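Local atomic coordinates of tetracycline repressor protein class G (Acinetobacter baumannii, PDB entry 6RX9), a protein that represses the tetracycline resistance gene tetA by binding its operator through a helix-turn-helix region and loses affinity for that DNA when tetracycline binds. Residues R76-E81 with W132-V137; E81-F86 with F190-L195. All blocks are in the same frame, centred on the assembly; numbering follows the deposited sequence.

Contact 1. Residues R76-E81 with W132-V137; sequences RVFLKE and WALRAV
Leu79 and Leu134 meet methyl to methyl, CD2 of Leu79 lying 3.8 Å from CD2 of Leu134, and their side chains cross at about a right angle. In both leucines CG lies beside the backbone N and opposite the carbonyl carbon (chi1 -72° in each), but they start differently: Leu79 sets out straight at the facing helix, whereas Leu134 leaves its helix at a slant and only its branched end swings in. CD2 of Leu134 also serves Phe78, approaching the ring obliquely 4.4 Å from CE2 of Phe78. Val137, one turn further on, points at the other helix and brings its CG1 to 4.3 Å from the backbone O of Leu79. No hydrogen bond crosses the contact, and its side-chain contacts are apolar; the axes of 76-81 and 132-137 approach to 11.1 Å and run 34° from parallel. Helix 110-122 closes one border, where Gln116 touches both Phe78 and Leu134. Phe199 from helix 185-202 lies against Ala133 and Val137, and Phe190 of the second subunit packs on Ala133, so helix 127-155 is wedged between helix 75-91 and the dimer partner.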
ATOM      1  N   ARG A  76     -12.799   9.241  16.964  1.00 41.31           N
ATOM      2  CA  ARG A  76     -12.144  10.054  15.899  1.00 41.12           C
ATOM      3  C   ARG A  76     -10.669  10.277  16.256  1.00 40.07           C
ATOM      4  O   ARG A  76      -9.810  10.084  15.372  1.00 38.83           O
ATOM      5  CB  ARG A  76     -12.865  11.391  15.709  1.00 42.94           C
ATOM      6  CG  ARG A  76     -14.314  11.255  15.264  1.00 45.05           C
ATOM      7  CD  ARG A  76     -14.963  12.608  15.036  1.00 47.35           C
ATOM      8  NE  ARG A  76     -16.402  12.573  15.265  1.00 50.02           N
ATOM      9  CZ  ARG A  76     -17.030  13.002  16.361  1.00 52.81           C
ATOM     10  NH1 ARG A  76     -18.348  12.911  16.433  1.00 54.39           N
ATOM     11  NH2 ARG A  76     -16.360  13.520  17.377  1.00 54.48           N
ATOM     12  N   VAL A  77     -10.388  10.657  17.503  1.00 40.15           N
ATOM     13  CA  VAL A  77      -9.003  10.909  18.001  1.00 40.10           C
ATOM     14  C   VAL A  77      -8.240   9.576  18.026  1.00 38.97           C
ATOM     15  O   VAL A  77      -7.064   9.575  17.617  1.00 37.94           O
ATOM     16  CB  VAL A  77      -9.011  11.602  19.378  1.00 41.91           C
ATOM     17  CG1 VAL A  77      -7.620  11.664  19.991  1.00 42.43           C
ATOM     18  CG2 VAL A  77      -9.617  12.996  19.288  1.00 42.80           C
ATOM     19  N   PHE A  78      -8.890   8.488  18.458  1.00 38.75           N
ATOM     20  CA  PHE A  78      -8.294   7.128  18.530  1.00 38.24           C
ATOM     21  C   PHE A  78      -7.805   6.691  17.142  1.00 36.43           C
ATOM     22  O   PHE A  78      -6.636   6.279  17.031  1.00 34.85           O
ATOM     23  CB  PHE A  78      -9.285   6.096  19.074  1.00 39.45           C
ATOM     24  CG  PHE A  78      -8.791   4.677  18.942  1.00 39.62           C
ATOM     25  CD1 PHE A  78      -7.669   4.256  19.639  1.00 40.18           C
ATOM     26  CD2 PHE A  78      -9.423   3.776  18.099  1.00 39.91           C
ATOM     27  CE1 PHE A  78      -7.197   2.960  19.507  1.00 40.19           C
ATOM     28  CE2 PHE A  78      -8.947   2.480  17.964  1.00 39.74           C
ATOM     29  CZ  PHE A  78      -7.838   2.074  18.670  1.00 40.04           C
ATOM     30  N   LEU A  79      -8.672   6.769  16.125  1.00 35.85           N
ATOM     31  CA  LEU A  79      -8.355   6.310  14.743  1.00 35.02           C
ATOM     32  C   LEU A  79      -7.244   7.181  14.146  1.00 34.73           C
ATOM     33  O   LEU A  79      -6.344   6.608  13.499  1.00 33.45           O
ATOM     34  CB  LEU A  79      -9.615   6.341  13.871  1.00 34.81           C
ATOM     35  CG  LEU A  79     -10.653   5.258  14.168  1.00 35.33           C
ATOM     36  CD1 LEU A  79     -11.812   5.340  13.189  1.00 35.28           C
ATOM     37  CD2 LEU A  79     -10.028   3.869  14.141  1.00 35.07           C
ATOM     38  N   LYS A  80      -7.292   8.502  14.358  1.00 35.85           N
ATOM     39  CA  LYS A  80      -6.288   9.452  13.805  1.00 36.57           C
ATOM     40  C   LYS A  80      -4.924   9.186  14.452  1.00 36.57           C
ATOM     41  O   LYS A  80      -3.948   9.015  13.702  1.00 35.26           O
ATOM     42  CB  LYS A  80      -6.701  10.914  14.003  1.00 38.09           C
ATOM     43  CG  LYS A  80      -5.656  11.923  13.541  1.00 39.08           C
ATOM     44  CD  LYS A  80      -6.215  13.244  13.062  1.00 40.81           C
ATOM     45  CE  LYS A  80      -5.180  14.076  12.333  1.00 41.52           C
ATOM     46  NZ  LYS A  80      -5.753  15.343  11.821  1.00 42.63           N
ATOM     47  N   GLU A  81      -4.858   9.146  15.785  1.00 37.85           N
ATOM     48  CA  GLU A  81      -3.581   8.960  16.526  1.00 39.35           C
ATOM     49  C   GLU A  81      -2.995   7.581  16.193  1.00 37.69           C
ATOM     50  O   GLU A  81      -1.760   7.490  16.071  1.00 38.10           O
ATOM     51  CB  GLU A  81      -3.786   9.154  18.029  1.00 42.02           C
ATOM     52  CG  GLU A  81      -4.047  10.599  18.420  1.00 44.92           C
ATOM     53  CD  GLU A  81      -2.934  11.580  18.082  1.00 46.82           C
ATOM     54  OE1 GLU A  81      -3.217  12.789  18.025  1.00 50.03           O
ATOM     55  OE2 GLU A  81      -1.784  11.136  17.877  1.00 48.56           O
ATOM     56  N   TRP A 132     -13.994  -3.091   9.081  1.00 35.66           N
ATOM     57  CA  TRP A 132     -13.789  -2.465   7.743  1.00 34.81           C
ATOM     58  C   TRP A 132     -13.076  -1.116   7.894  1.00 33.66           C
ATOM     59  O   TRP A 132     -12.206  -0.819   7.058  1.00 32.14           O
ATOM     60  CB  TRP A 132     -15.112  -2.305   6.987  1.00 35.57           C
ATOM     61  CG  TRP A 132     -15.715  -3.585   6.501  1.00 36.90           C
ATOM     62  CD1 TRP A 132     -15.106  -4.803   6.395  1.00 37.39           C
ATOM     63  CD2 TRP A 132     -17.053  -3.764   6.007  1.00 38.15           C
ATOM     64  NE1 TRP A 132     -15.980  -5.729   5.893  1.00 38.85           N
ATOM     65  CE2 TRP A 132     -17.180  -5.121   5.640  1.00 39.41           C
ATOM     66  CE3 TRP A 132     -18.156  -2.916   5.847  1.00 38.58           C
ATOM     67  CZ2 TRP A 132     -18.366  -5.644   5.128  1.00 41.09           C
ATOM     68  CZ3 TRP A 132     -19.326  -3.433   5.337  1.00 40.21           C
ATOM     69  CH2 TRP A 132     -19.427  -4.779   4.983  1.00 41.42           C
ATOM     70  N   ALA A 133     -13.446  -0.331   8.914  1.00 33.53           N
ATOM     71  CA  ALA A 133     -12.886   1.010   9.207  1.00 32.83           C
ATOM     72  C   ALA A 133     -11.421   0.883   9.642  1.00 32.13           C
ATOM     73  O   ALA A 133     -10.574   1.600   9.081  1.00 31.24           O
ATOM     74  CB  ALA A 133     -13.717   1.700  10.263  1.00 33.52           C
ATOM     75  N   LEU A 134     -11.133  -0.002  10.601  1.00 32.66           N
ATOM     76  CA  LEU A 134      -9.753  -0.246  11.102  1.00 32.38           C
ATOM     77  C   LEU A 134      -8.856  -0.676   9.933  1.00 32.03           C
ATOM     78  O   LEU A 134      -7.739  -0.136   9.816  1.00 31.35           O
ATOM     79  CB  LEU A 134      -9.790  -1.305  12.208  1.00 33.23           C
ATOM     80  CG  LEU A 134     -10.401  -0.842  13.531  1.00 34.12           C
ATOM     81  CD1 LEU A 134     -10.703  -2.025  14.435  1.00 35.37           C
ATOM     82  CD2 LEU A 134      -9.487   0.145  14.239  1.00 33.91           C
ATOM     83  N   ARG A 135      -9.342  -1.586   9.086  1.00 32.77           N
ATOM     84  CA  ARG A 135      -8.580  -2.139   7.934  1.00 32.92           C
ATOM     85  C   ARG A 135      -8.374  -1.040   6.884  1.00 31.47           C
ATOM     86  O   ARG A 135      -7.245  -0.930   6.369  1.00 30.23           O
ATOM     87  CB  ARG A 135      -9.282  -3.385   7.381  1.00 35.12           C
ATOM     88  CG  ARG A 135      -9.082  -4.614   8.258  1.00 37.24           C
ATOM     89  CD  ARG A 135      -9.766  -5.870   7.752  1.00 39.77           C
ATOM     90  NE  ARG A 135      -9.632  -6.968   8.706  1.00 42.09           N
ATOM     91  CZ  ARG A 135     -10.221  -8.157   8.595  1.00 44.34           C
ATOM     92  NH1 ARG A 135     -11.000  -8.430   7.560  1.00 45.53           N
ATOM     93  NH2 ARG A 135     -10.030  -9.077   9.528  1.00 45.73           N
ATOM     94  N   ALA A 136      -9.411  -0.245   6.599  1.00 30.95           N
ATOM     95  CA  ALA A 136      -9.384   0.854   5.604  1.00 30.60           C
ATOM     96  C   ALA A 136      -8.304   1.880   5.976  1.00 29.89           C
ATOM     97  O   ALA A 136      -7.562   2.309   5.072  1.00 28.97           O
ATOM     98  CB  ALA A 136     -10.741   1.499   5.495  1.00 31.10           C
ATOM     99  N   VAL A 137      -8.216   2.253   7.257  1.00 29.85           N
ATOM    100  CA  VAL A 137      -7.182   3.198   7.774  1.00 29.94           C
ATOM    101  C   VAL A 137      -5.791   2.617   7.475  1.00 29.29           C
ATOM    102  O   VAL A 137      -4.941   3.349   6.928  1.00 28.39           O
ATOM    103  CB  VAL A 137      -7.382   3.504   9.272  1.00 31.20           C
ATOM    104  CG1 VAL A 137      -6.189   4.233   9.871  1.00 31.60           C
ATOM    105  CG2 VAL A 137      -8.660   4.297   9.510  1.00 32.11           C
TER

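Contact 2. Residues E81-F86 with F190-L195; sequences ENALSF and FGLDSL
Within the all-helical C-terminal domain of this TetR-family repressor, helix 75-91 leans on helix 185-202 through a small apolar patch where Leu192 fits against Ala83 and Leu84. Both branches of Leu192 straddle the single methyl of Ala83: CD1 of Leu192 is 3.6 Å from CB of Ala83, and CD2 of Leu192 is 3.7 Å from that same CB. The fork reaches across because CG stands opposite the backbone N (chi1 180°). Leu192 CD2 also meets Leu84, whose CG is 4.2 Å from it; Leu84 leaves its helix obliquely and turns its end inward. The CA atoms of Ala83 and Leu192 are 7.8 Å apart.

No hydrogen bond passes between the two segments. Within helix 185-202, Ser194 OG and Ser194 N reach Phe190 O from opposite faces of its carbonyl plane. Ser194 OG also sits over the centre of the Phe190 ring, 3.8 Å above its plane. In Asn82, a probable tetracycline ligand, OD1 takes a bond from Arg63 NH1 and ND2 gives one to the backbone O of Arg66. Helix 185-202, which Leu192 joins to helix 75-91, packs with helix 127-155 and with the counterparts of both in the second subunit, where Phe199 of that chain lies on Ser194, as in the four-helix bundle of TetR dimers.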
ATOM      1  N   GLU A  81      -4.858   9.146  15.785  1.00 37.85           N
ATOM      2  CA  GLU A  81      -3.581   8.960  16.526  1.00 39.35           C
ATOM      3  C   GLU A  81      -2.995   7.581  16.193  1.00 37.69           C
ATOM      4  O   GLU A  81      -1.760   7.490  16.071  1.00 38.10           O
ATOM      5  CB  GLU A  81      -3.786   9.154  18.029  1.00 42.02           C
ATOM      6  CG  GLU A  81      -4.047  10.599  18.420  1.00 44.92           C
ATOM      7  CD  GLU A  81      -2.934  11.580  18.082  1.00 46.82           C
ATOM      8  OE1 GLU A  81      -3.217  12.789  18.025  1.00 50.03           O
ATOM      9  OE2 GLU A  81      -1.784  11.136  17.877  1.00 48.56           O
ATOM     10  N   ASN A  82      -3.841   6.560  16.034  1.00 36.68           N
ATOM     11  CA  ASN A  82      -3.421   5.190  15.629  1.00 36.21           C
ATOM     12  C   ASN A  82      -2.800   5.253  14.225  1.00 34.64           C
ATOM     13  O   ASN A  82      -1.706   4.691  14.031  1.00 33.98           O
ATOM     14  CB  ASN A  82      -4.584   4.197  15.682  1.00 36.78           C
ATOM     15  CG  ASN A  82      -4.158   2.777  15.370  1.00 37.28           C
ATOM     16  OD1 ASN A  82      -4.264   2.332  14.231  1.00 38.06           O
ATOM     17  ND2 ASN A  82      -3.665   2.064  16.370  1.00 38.28           N
ATOM     18  N   ALA A  83      -3.459   5.936  13.285  1.00 33.22           N
ATOM     19  CA  ALA A  83      -2.991   6.079  11.884  1.00 32.44           C
ATOM     20  C   ALA A  83      -1.631   6.791  11.862  1.00 32.02           C
ATOM     21  O   ALA A  83      -0.722   6.303  11.159  1.00 31.28           O
ATOM     22  CB  ALA A  83      -4.019   6.810  11.055  1.00 32.39           C
ATOM     23  N   LEU A  84      -1.489   7.883  12.621  1.00 32.53           N
ATOM     24  CA  LEU A  84      -0.262   8.728  12.642  1.00 33.33           C
ATOM     25  C   LEU A  84       0.923   7.925  13.200  1.00 33.14           C
ATOM     26  O   LEU A  84       2.045   8.075  12.677  1.00 32.93           O
ATOM     27  CB  LEU A  84      -0.523   9.995  13.464  1.00 35.15           C
ATOM     28  CG  LEU A  84      -1.424  11.032  12.794  1.00 35.90           C
ATOM     29  CD1 LEU A  84      -1.965  12.021  13.813  1.00 37.44           C
ATOM     30  CD2 LEU A  84      -0.683  11.761  11.682  1.00 36.22           C
ATOM     31  N   SER A  85       0.674   7.103  14.227  0.50 32.91           N
ATOM     32  CA  SER A  85       1.681   6.226  14.884  0.50 32.96           C
ATOM     33  C   SER A  85       2.151   5.144  13.903  0.50 31.87           C
ATOM     34  O   SER A  85       3.367   4.861  13.875  0.50 31.79           O
ATOM     35  CB  SER A  85       1.133   5.621  16.152  0.50 33.40           C
ATOM     36  OG  SER A  85       0.161   4.625  15.869  0.50 32.83           O
ATOM     37  N   PHE A  86       1.222   4.558  13.141  1.00 31.34           N
ATOM     38  CA  PHE A  86       1.512   3.530  12.103  1.00 30.77           C
ATOM     39  C   PHE A  86       2.381   4.161  11.005  1.00 30.82           C
ATOM     40  O   PHE A  86       3.387   3.548  10.607  1.00 30.18           O
ATOM     41  CB  PHE A  86       0.210   2.926  11.567  1.00 30.25           C
ATOM     42  CG  PHE A  86       0.362   1.772  10.604  1.00 29.76           C
ATOM     43  CD1 PHE A  86       1.428   0.886  10.697  1.00 29.88           C
ATOM     44  CD2 PHE A  86      -0.592   1.543   9.626  1.00 29.45           C
ATOM     45  CE1 PHE A  86       1.545  -0.179   9.815  1.00 29.81           C
ATOM     46  CE2 PHE A  86      -0.473   0.480   8.743  1.00 29.30           C
ATOM     47  CZ  PHE A  86       0.599  -0.377   8.837  1.00 29.50           C
ATOM     48  N   PHE A 190      -4.881  15.206   4.993  1.00 33.58           N
ATOM     49  CA  PHE A 190      -6.124  15.471   4.219  1.00 33.26           C
ATOM     50  C   PHE A 190      -6.856  14.151   3.941  1.00 31.73           C
ATOM     51  O   PHE A 190      -8.070  14.090   4.185  1.00 31.33           O
ATOM     52  CB  PHE A 190      -5.859  16.236   2.923  1.00 33.94           C
ATOM     53  CG  PHE A 190      -7.099  16.377   2.081  1.00 33.98           C
ATOM     54  CD1 PHE A 190      -8.066  17.319   2.399  1.00 34.94           C
ATOM     55  CD2 PHE A 190      -7.330  15.530   1.008  1.00 33.86           C
ATOM     56  CE1 PHE A 190      -9.220  17.430   1.639  1.00 35.06           C
ATOM     57  CE2 PHE A 190      -8.484  15.643   0.250  1.00 34.15           C
ATOM     58  CZ  PHE A 190      -9.426  16.595   0.567  1.00 34.46           C
ATOM     59  N   GLY A 191      -6.149  13.129   3.445  1.00 30.86           N
ATOM     60  CA  GLY A 191      -6.731  11.796   3.192  1.00 30.05           C
ATOM     61  C   GLY A 191      -7.245  11.147   4.470  1.00 29.95           C
ATOM     62  O   GLY A 191      -8.336  10.538   4.431  1.00 28.94           O
ATOM     63  N   LEU A 192      -6.483  11.253   5.562  1.00 30.58           N
ATOM     64  CA  LEU A 192      -6.826  10.644   6.877  1.00 31.14           C
ATOM     65  C   LEU A 192      -8.101  11.298   7.426  1.00 31.81           C
ATOM     66  O   LEU A 192      -9.024  10.557   7.809  1.00 31.98           O
ATOM     67  CB  LEU A 192      -5.650  10.823   7.842  1.00 31.54           C
ATOM     68  CG  LEU A 192      -5.847  10.254   9.247  1.00 31.98           C
ATOM     69  CD1 LEU A 192      -6.334   8.814   9.199  1.00 31.88           C
ATOM     70  CD2 LEU A 192      -4.559  10.355  10.045  1.00 32.26           C
ATOM     71  N   ASP A 193      -8.144  12.633   7.443  1.00 32.88           N
ATOM     72  CA  ASP A 193      -9.295  13.438   7.941  1.00 34.10           C
ATOM     73  C   ASP A 193     -10.542  13.122   7.105  1.00 33.61           C
ATOM     74  O   ASP A 193     -11.634  13.024   7.693  1.00 33.83           O
ATOM     75  CB  ASP A 193      -8.964  14.932   7.936  1.00 35.54           C
ATOM     76  CG  ASP A 193      -7.939  15.345   8.978  1.00 37.10           C
ATOM     77  OD1 ASP A 193      -7.684  14.548   9.907  1.00 37.61           O
ATOM     78  OD2 ASP A 193      -7.402  16.464   8.855  1.00 38.74           O
ATOM     79  N   SER A 194     -10.386  12.964   5.785  1.00 32.94           N
ATOM     80  CA  SER A 194     -11.481  12.606   4.846  1.00 32.54           C
ATOM     81  C   SER A 194     -12.020  11.211   5.181  1.00 32.37           C
ATOM     82  O   SER A 194     -13.248  11.051   5.264  1.00 32.18           O
ATOM     83  CB  SER A 194     -11.025  12.695   3.412  1.00 32.36           C
ATOM     84  OG  SER A 194     -10.663  14.031   3.090  1.00 32.80           O
ATOM     85  N   LEU A 195     -11.134  10.234   5.378  1.00 31.90           N
ATOM     86  CA  LEU A 195     -11.521   8.840   5.715  1.00 32.58           C
ATOM     87  C   LEU A 195     -12.351   8.844   7.010  1.00 33.03           C
ATOM     88  O   LEU A 195     -13.446   8.249   7.019  1.00 33.42           O
ATOM     89  CB  LEU A 195     -10.248   7.999   5.855  1.00 32.79           C
ATOM     90  CG  LEU A 195     -10.430   6.482   5.809  1.00 33.84           C
ATOM     91  CD1 LEU A 195     -11.240   6.050   4.596  1.00 34.16           C
ATOM     92  CD2 LEU A 195      -9.075   5.784   5.818  1.00 33.43           C
TER

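How the contacts relate
Contacts 1 and 2 both use helix 75-91 and overlap at Glu81, which makes no contact across either, and their centres lie only 7 Å apart. Both are mainly buried and apolar, without a hydrogen bond across either one; contact 1 buries more surface (169 against 110 Å²) and adds an aromatic ring to its aliphatic groups, whereas contact 2 centres on Leu192 against Ala83 and Leu84. Val137 joins them, its CG1 being 3.6 Å from CB of Ala83, and Leu195 packs against the backbone of Ala136 and Val137. The polar link lies nearer the surface: Lys80 NZ and Asp193 OD1 form a salt bridge of 2.8 Å. Segments 132-137 and 190-195 also both pack on the second subunit.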